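Local coordinates for protein gamma-glutamyl phosphate reductase (Saccharomyces cerevisiae, PDB 1VLU) that catalyses the NADPH-dependent reduction of L-gamma-glutamyl phosphate to glutamate semialdehyde, the second step of proline biosynthesis from glutamate, at residues Ile241-Leu252 and Met273-Lys284. Numbering follows the deposited sequence.
Sequences ICSIYLDEDADL and METLLINPKFSK
A250 CB sits over one face of the F282 ring, 3.9 Å from the ring centre and 12° off its normal, a CH-pi contact. L246 CB packs obliquely against F282 CD2 at 3.9 Å, and the L252 side chain crosses F282 at about a right angle, L252 CD1 touching F282 CZ. With CG anti to the backbone N (chi1 165°), F282 sets its ring against A250 and L246, at the turn D247-A250. Upstream, strands 242-246 and 274-278 run parallel, their axes 4.6 Å apart at 20°. Six backbone hydrogen bonds, from C242 N to M273 O through N279 N to L246 O, join these neighbouring central strands of a six-stranded parallel sheet in an aldehyde dehydrogenase-like chain. On one side I244 packs on L276, and L246 and L276 also meet helix 285-296; Y245 crosses L277 on the other, towards helix 354-361. Where the strands end, N279 ND2 donates to Y245 OH over 3.0 Å, with the hydroxyl oxygen in the amide plane of N279, while N279 OD1 accepts from K281 N through an in-plane lone pair, forming an Asx turn. Replacing N279 by an alanine is likely to leave Y245 OH without this donor and K281 N without the OD1 acceptor of the Asx turn. The solvent side is looser: in the exposed pair E248 and K281, E248 CG lies 3.8 Å from K281 CB, while E248 OE1 and K281 NZ remain 4.8 Å apart.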
ATOM      1  N   ILE A 241      -0.826 -14.480   6.370  1.00 65.79           N
ATOM      2  CA  ILE A 241      -0.654 -15.810   6.937  1.00 62.71           C
ATOM      3  C   ILE A 241       0.023 -15.739   8.309  1.00 61.04           C
ATOM      4  O   ILE A 241       1.101 -15.141   8.444  1.00 58.24           O
ATOM      5  CB  ILE A 241       0.161 -16.719   5.992  1.00 64.75           C
ATOM      6  CG1 ILE A 241      -0.512 -16.808   4.608  1.00 63.76           C
ATOM      7  CG2 ILE A 241       0.377 -18.105   6.629  1.00 60.03           C
ATOM      8  CD1 ILE A 241       0.430 -17.216   3.496  1.00 64.02           C
ATOM      9  N   CYS A 242      -0.626 -16.358   9.305  1.00 58.70           N
ATOM     10  CA  CYS A 242      -0.125 -16.455  10.674  1.00 57.97           C
ATOM     11  C   CYS A 242       0.508 -17.809  10.962  1.00 54.93           C
ATOM     12  O   CYS A 242      -0.089 -18.840  10.706  1.00 56.69           O
ATOM     13  CB  CYS A 242      -1.252 -16.212  11.662  1.00 57.98           C
ATOM     14  SG  CYS A 242      -1.989 -14.570  11.444  1.00 73.11           S
ATOM     15  N   SER A 243       1.716 -17.793  11.511  1.00 52.09           N
ATOM     16  CA  SER A 243       2.490 -19.002  11.727  1.00 49.84           C
ATOM     17  C   SER A 243       2.653 -19.349  13.208  1.00 49.07           C
ATOM     18  O   SER A 243       2.775 -18.480  14.046  1.00 48.91           O
ATOM     19  CB  SER A 243       3.859 -18.889  11.063  1.00 48.15           C
ATOM     20  OG  SER A 243       3.733 -18.647   9.671  1.00 50.63           O
ATOM     21  N   ILE A 244       2.627 -20.639  13.510  1.00 49.05           N
ATOM     22  CA  ILE A 244       3.009 -21.124  14.823  1.00 49.53           C
ATOM     23  C   ILE A 244       4.231 -22.014  14.625  1.00 46.55           C
ATOM     24  O   ILE A 244       4.176 -22.996  13.890  1.00 43.63           O
ATOM     25  CB  ILE A 244       1.869 -21.892  15.527  1.00 48.60           C
ATOM     26  CG1 ILE A 244       0.579 -21.048  15.535  1.00 54.70           C
ATOM     27  CG2 ILE A 244       2.280 -22.271  16.953  1.00 46.47           C
ATOM     28  CD1 ILE A 244      -0.697 -21.846  15.856  1.00 54.03           C
ATOM     29  N   TYR A 245       5.341 -21.623  15.245  1.00 43.87           N
ATOM     30  CA  TYR A 245       6.526 -22.458  15.251  1.00 42.10           C
ATOM     31  C   TYR A 245       6.596 -23.321  16.504  1.00 41.56           C
ATOM     32  O   TYR A 245       6.680 -22.816  17.619  1.00 42.00           O
ATOM     33  CB  TYR A 245       7.784 -21.615  15.093  1.00 38.69           C
ATOM     34  CG  TYR A 245       9.074 -22.403  15.244  1.00 37.93           C
ATOM     35  CD1 TYR A 245       9.330 -23.533  14.459  1.00 35.75           C
ATOM     36  CD2 TYR A 245      10.046 -22.006  16.158  1.00 32.29           C
ATOM     37  CE1 TYR A 245      10.507 -24.241  14.589  1.00 30.16           C
ATOM     38  CE2 TYR A 245      11.221 -22.699  16.287  1.00 37.63           C
ATOM     39  CZ  TYR A 245      11.450 -23.822  15.504  1.00 36.43           C
ATOM     40  OH  TYR A 245      12.642 -24.513  15.640  1.00 38.74           O
ATOM     41  N   LEU A 246       6.552 -24.632  16.290  1.00 42.98           N
ATOM     42  CA  LEU A 246       6.681 -25.628  17.342  1.00 41.65           C
ATOM     43  C   LEU A 246       8.123 -26.114  17.390  1.00 40.24           C
ATOM     44  O   LEU A 246       8.538 -26.962  16.612  1.00 39.34           O
ATOM     45  CB  LEU A 246       5.733 -26.795  17.075  1.00 41.30           C
ATOM     46  CG  LEU A 246       4.259 -26.451  16.876  1.00 45.21           C
ATOM     47  CD1 LEU A 246       3.438 -27.716  16.750  1.00 47.81           C
ATOM     48  CD2 LEU A 246       3.749 -25.618  18.037  1.00 42.88           C
ATOM     49  N   ASP A 247       8.867 -25.547  18.328  1.00 40.60           N
ATOM     50  CA  ASP A 247      10.300 -25.710  18.454  1.00 41.20           C
ATOM     51  C   ASP A 247      10.670 -27.109  18.930  1.00 42.44           C
ATOM     52  O   ASP A 247       9.832 -27.846  19.468  1.00 41.79           O
ATOM     53  CB  ASP A 247      10.820 -24.658  19.443  1.00 40.81           C
ATOM     54  CG  ASP A 247      12.332 -24.473  19.391  1.00 47.47           C
ATOM     55  OD1 ASP A 247      12.973 -24.670  18.320  1.00 49.32           O
ATOM     56  OD2 ASP A 247      12.885 -24.108  20.447  1.00 55.74           O
ATOM     57  N   GLU A 248      11.933 -27.474  18.729  1.00 43.72           N
ATOM     58  CA  GLU A 248      12.474 -28.717  19.265  1.00 45.98           C
ATOM     59  C   GLU A 248      12.096 -28.919  20.752  1.00 45.17           C
ATOM     60  O   GLU A 248      11.735 -30.019  21.150  1.00 44.48           O
ATOM     61  CB  GLU A 248      13.987 -28.750  19.058  1.00 43.85           C
ATOM     62  CG  GLU A 248      14.672 -29.897  19.761  1.00 50.10           C
ATOM     63  CD  GLU A 248      16.165 -29.953  19.512  1.00 51.32           C
ATOM     64  OE1 GLU A 248      16.650 -29.281  18.566  1.00 57.98           O
ATOM     65  OE2 GLU A 248      16.853 -30.688  20.268  1.00 60.02           O
ATOM     66  N   ASP A 249      12.142 -27.845  21.542  1.00 46.18           N
ATOM     67  CA  ASP A 249      11.809 -27.891  22.967  1.00 46.83           C
ATOM     68  C   ASP A 249      10.407 -27.390  23.316  1.00 46.04           C
ATOM     69  O   ASP A 249      10.168 -26.980  24.457  1.00 47.26           O
ATOM     70  CB  ASP A 249      12.830 -27.105  23.780  1.00 47.52           C
ATOM     71  CG  ASP A 249      14.246 -27.552  23.517  1.00 55.68           C
ATOM     72  OD1 ASP A 249      14.483 -28.779  23.401  1.00 62.89           O
ATOM     73  OD2 ASP A 249      15.127 -26.674  23.436  1.00 63.78           O
ATOM     74  N   ALA A 250       9.495 -27.415  22.342  1.00 42.53           N
ATOM     75  CA  ALA A 250       8.071 -27.244  22.611  1.00 42.71           C
ATOM     76  C   ALA A 250       7.555 -28.236  23.651  1.00 44.54           C
ATOM     77  O   ALA A 250       7.808 -29.446  23.563  1.00 45.54           O
ATOM     78  CB  ALA A 250       7.261 -27.383  21.334  1.00 40.27           C
ATOM     79  N   ASP A 251       6.853 -27.717  24.654  1.00 46.37           N
ATOM     80  CA  ASP A 251       6.037 -28.544  25.529  1.00 45.88           C
ATOM     81  C   ASP A 251       4.863 -29.069  24.704  1.00 46.95           C
ATOM     82  O   ASP A 251       4.199 -28.295  23.988  1.00 47.24           O
ATOM     83  CB  ASP A 251       5.532 -27.718  26.705  1.00 45.97           C
ATOM     84  CG  ASP A 251       4.707 -28.536  27.685  1.00 50.74           C
ATOM     85  OD1 ASP A 251       3.577 -28.952  27.334  1.00 54.57           O
ATOM     86  OD2 ASP A 251       5.193 -28.749  28.817  1.00 51.72           O
ATOM     87  N   LEU A 252       4.616 -30.374  24.803  1.00 46.78           N
ATOM     88  CA  LEU A 252       3.619 -31.052  23.972  1.00 47.63           C
ATOM     89  C   LEU A 252       2.167 -30.732  24.353  1.00 49.38           C
ATOM     90  O   LEU A 252       1.319 -30.571  23.468  1.00 49.31           O
ATOM     91  CB  LEU A 252       3.863 -32.568  23.953  1.00 48.72           C
ATOM     92  CG  LEU A 252       2.899 -33.506  23.201  1.00 48.94           C
ATOM     93  CD1 LEU A 252       3.041 -33.447  21.669  1.00 44.86           C
ATOM     94  CD2 LEU A 252       3.097 -34.910  23.696  1.00 44.77           C
HETATM   95  N   MSE A 273      -5.900 -17.675   7.835  1.00 87.29           N
HETATM   96  CA  MSE A 273      -4.892 -18.505   7.171  1.00 84.05           C
HETATM   97  C   MSE A 273      -3.716 -18.781   8.092  1.00 77.01           C
HETATM   98  O   MSE A 273      -2.987 -17.864   8.478  1.00 76.95           O
HETATM   99  CB  MSE A 273      -4.377 -17.825   5.909  1.00 83.47           C
HETATM  100  CG  MSE A 273      -5.379 -17.713   4.781  1.00 85.79           C
HETATM  101 SE   MSE A 273      -4.606 -16.597   3.381  1.00 94.61          SE
HETATM  102  CE  MSE A 273      -4.683 -14.813   4.256  1.00 85.44           C
ATOM    103  N   GLU A 274      -3.530 -20.049   8.430  1.00 69.59           N
ATOM    104  CA  GLU A 274      -2.554 -20.439   9.436  1.00 65.36           C
ATOM    105  C   GLU A 274      -1.566 -21.452   8.883  1.00 59.93           C
ATOM    106  O   GLU A 274      -1.936 -22.338   8.125  1.00 58.09           O
ATOM    107  CB  GLU A 274      -3.253 -21.050  10.652  1.00 67.60           C
ATOM    108  CG  GLU A 274      -4.386 -20.217  11.239  1.00 78.90           C
ATOM    109  CD  GLU A 274      -3.972 -19.372  12.434  1.00 92.81           C
ATOM    110  OE1 GLU A 274      -2.876 -19.607  13.003  1.00 96.44           O
ATOM    111  OE2 GLU A 274      -4.763 -18.471  12.808  1.00 98.29           O
ATOM    112  N   THR A 275      -0.306 -21.300   9.265  1.00 56.07           N
ATOM    113  CA  THR A 275       0.712 -22.302   9.005  1.00 51.93           C
ATOM    114  C   THR A 275       1.277 -22.806  10.328  1.00 50.41           C
ATOM    115  O   THR A 275       1.500 -22.034  11.263  1.00 48.55           O
ATOM    116  CB  THR A 275       1.833 -21.770   8.082  1.00 51.47           C
ATOM    117  OG1 THR A 275       1.246 -21.267   6.876  1.00 52.74           O
ATOM    118  CG2 THR A 275       2.809 -22.884   7.705  1.00 51.17           C
ATOM    119  N   LEU A 276       1.450 -24.121  10.398  1.00 49.43           N
ATOM    120  CA  LEU A 276       2.137 -24.774  11.488  1.00 47.82           C
ATOM    121  C   LEU A 276       3.541 -25.091  11.027  1.00 45.38           C
ATOM    122  O   LEU A 276       3.728 -25.863  10.098  1.00 46.02           O
ATOM    123  CB  LEU A 276       1.425 -26.080  11.830  1.00 48.62           C
ATOM    124  CG  LEU A 276       1.366 -26.508  13.289  1.00 48.60           C
ATOM    125  CD1 LEU A 276       0.767 -25.417  14.140  1.00 50.02           C
ATOM    126  CD2 LEU A 276       0.501 -27.723  13.361  1.00 52.46           C
ATOM    127  N   LEU A 277       4.533 -24.497  11.678  1.00 44.33           N
ATOM    128  CA  LEU A 277       5.923 -24.773  11.347  1.00 42.45           C
ATOM    129  C   LEU A 277       6.449 -25.722  12.420  1.00 43.78           C
ATOM    130  O   LEU A 277       6.468 -25.379  13.602  1.00 44.30           O
ATOM    131  CB  LEU A 277       6.733 -23.470  11.256  1.00 43.37           C
ATOM    132  CG  LEU A 277       6.382 -22.430  10.177  1.00 37.91           C
ATOM    133  CD1 LEU A 277       7.003 -21.102  10.507  1.00 40.94           C
ATOM    134  CD2 LEU A 277       6.863 -22.888   8.823  1.00 45.72           C
ATOM    135  N   ILE A 278       6.832 -26.928  12.003  1.00 43.05           N
ATOM    136  CA  ILE A 278       7.164 -28.007  12.926  1.00 44.02           C
ATOM    137  C   ILE A 278       8.650 -28.346  12.883  1.00 44.09           C
ATOM    138  O   ILE A 278       9.193 -28.649  11.824  1.00 46.31           O
ATOM    139  CB  ILE A 278       6.330 -29.300  12.617  1.00 45.46           C
ATOM    140  CG1 ILE A 278       4.831 -29.037  12.832  1.00 45.66           C
ATOM    141  CG2 ILE A 278       6.803 -30.464  13.474  1.00 42.09           C
ATOM    142  CD1 ILE A 278       3.954 -30.208  12.549  1.00 44.08           C
ATOM    143  N   ASN A 279       9.312 -28.292  14.028  1.00 43.04           N
ATOM    144  CA  ASN A 279      10.654 -28.835  14.121  1.00 43.54           C
ATOM    145  C   ASN A 279      10.594 -30.363  14.208  1.00 44.26           C
ATOM    146  O   ASN A 279       9.925 -30.905  15.100  1.00 41.87           O
ATOM    147  CB  ASN A 279      11.390 -28.255  15.323  1.00 44.31           C
ATOM    148  CG  ASN A 279      12.887 -28.434  15.232  1.00 41.42           C
ATOM    149  OD1 ASN A 279      13.394 -29.547  15.136  1.00 41.63           O
ATOM    150  ND2 ASN A 279      13.609 -27.322  15.268  1.00 44.98           N
ATOM    151  N   PRO A 280      11.290 -31.062  13.276  1.00 45.17           N
ATOM    152  CA  PRO A 280      11.321 -32.530  13.237  1.00 44.86           C
ATOM    153  C   PRO A 280      11.805 -33.156  14.550  1.00 45.11           C
ATOM    154  O   PRO A 280      11.357 -34.248  14.908  1.00 46.40           O
ATOM    155  CB  PRO A 280      12.321 -32.837  12.114  1.00 45.06           C
ATOM    156  CG  PRO A 280      12.315 -31.641  11.252  1.00 45.61           C
ATOM    157  CD  PRO A 280      12.104 -30.477  12.189  1.00 45.36           C
ATOM    158  N   LYS A 281      12.695 -32.460  15.256  1.00 44.04           N
ATOM    159  CA  LYS A 281      13.222 -32.926  16.535  1.00 44.06           C
ATOM    160  C   LYS A 281      12.276 -32.681  17.715  1.00 44.10           C
ATOM    161  O   LYS A 281      12.593 -33.034  18.852  1.00 45.27           O
ATOM    162  CB  LYS A 281      14.587 -32.283  16.797  1.00 45.26           C
ATOM    163  CG  LYS A 281      15.640 -32.665  15.770  1.00 50.10           C
ATOM    164  CD  LYS A 281      16.967 -31.995  16.042  1.00 59.93           C
ATOM    165  CE  LYS A 281      17.944 -32.253  14.902  1.00 68.67           C
ATOM    166  NZ  LYS A 281      19.065 -31.264  14.895  1.00 74.89           N
ATOM    167  N   PHE A 282      11.131 -32.053  17.460  1.00 44.12           N
ATOM    168  CA  PHE A 282      10.091 -31.921  18.478  1.00 44.36           C
ATOM    169  C   PHE A 282       9.427 -33.299  18.623  1.00 46.07           C
ATOM    170  O   PHE A 282       8.853 -33.825  17.664  1.00 45.84           O
ATOM    171  CB  PHE A 282       9.112 -30.788  18.097  1.00 42.65           C
ATOM    172  CG  PHE A 282       7.805 -30.778  18.866  1.00 38.57           C
ATOM    173  CD1 PHE A 282       7.741 -31.137  20.222  1.00 39.93           C
ATOM    174  CD2 PHE A 282       6.638 -30.370  18.230  1.00 32.25           C
ATOM    175  CE1 PHE A 282       6.512 -31.129  20.916  1.00 33.27           C
ATOM    176  CE2 PHE A 282       5.405 -30.355  18.908  1.00 37.02           C
ATOM    177  CZ  PHE A 282       5.347 -30.731  20.258  1.00 40.08           C
ATOM    178  N   SER A 283       9.547 -33.894  19.810  1.00 47.58           N
ATOM    179  CA  SER A 283       9.063 -35.262  20.042  1.00 49.16           C
ATOM    180  C   SER A 283       7.548 -35.320  20.040  1.00 47.78           C
ATOM    181  O   SER A 283       6.889 -34.489  20.665  1.00 46.01           O
ATOM    182  CB  SER A 283       9.589 -35.834  21.370  1.00 51.24           C
ATOM    183  OG  SER A 283      11.008 -35.906  21.400  1.00 55.03           O
ATOM    184  N   LYS A 284       7.015 -36.321  19.341  1.00 48.34           N
ATOM    185  CA  LYS A 284       5.571 -36.576  19.264  1.00 48.93           C
ATOM    186  C   LYS A 284       4.840 -35.452  18.527  1.00 47.74           C
ATOM    187  O   LYS A 284       3.651 -35.236  18.738  1.00 47.34           O
ATOM    188  CB  LYS A 284       4.966 -36.797  20.662  1.00 50.17           C
ATOM    189  CG  LYS A 284       5.530 -37.985  21.453  1.00 54.17           C
ATOM    190  CD  LYS A 284       5.742 -37.592  22.924  1.00 62.27           C
ATOM    191  CE  LYS A 284       5.479 -38.749  23.889  1.00 66.64           C
ATOM    192  NZ  LYS A 284       4.013 -39.002  24.045  1.00 68.04           N
TER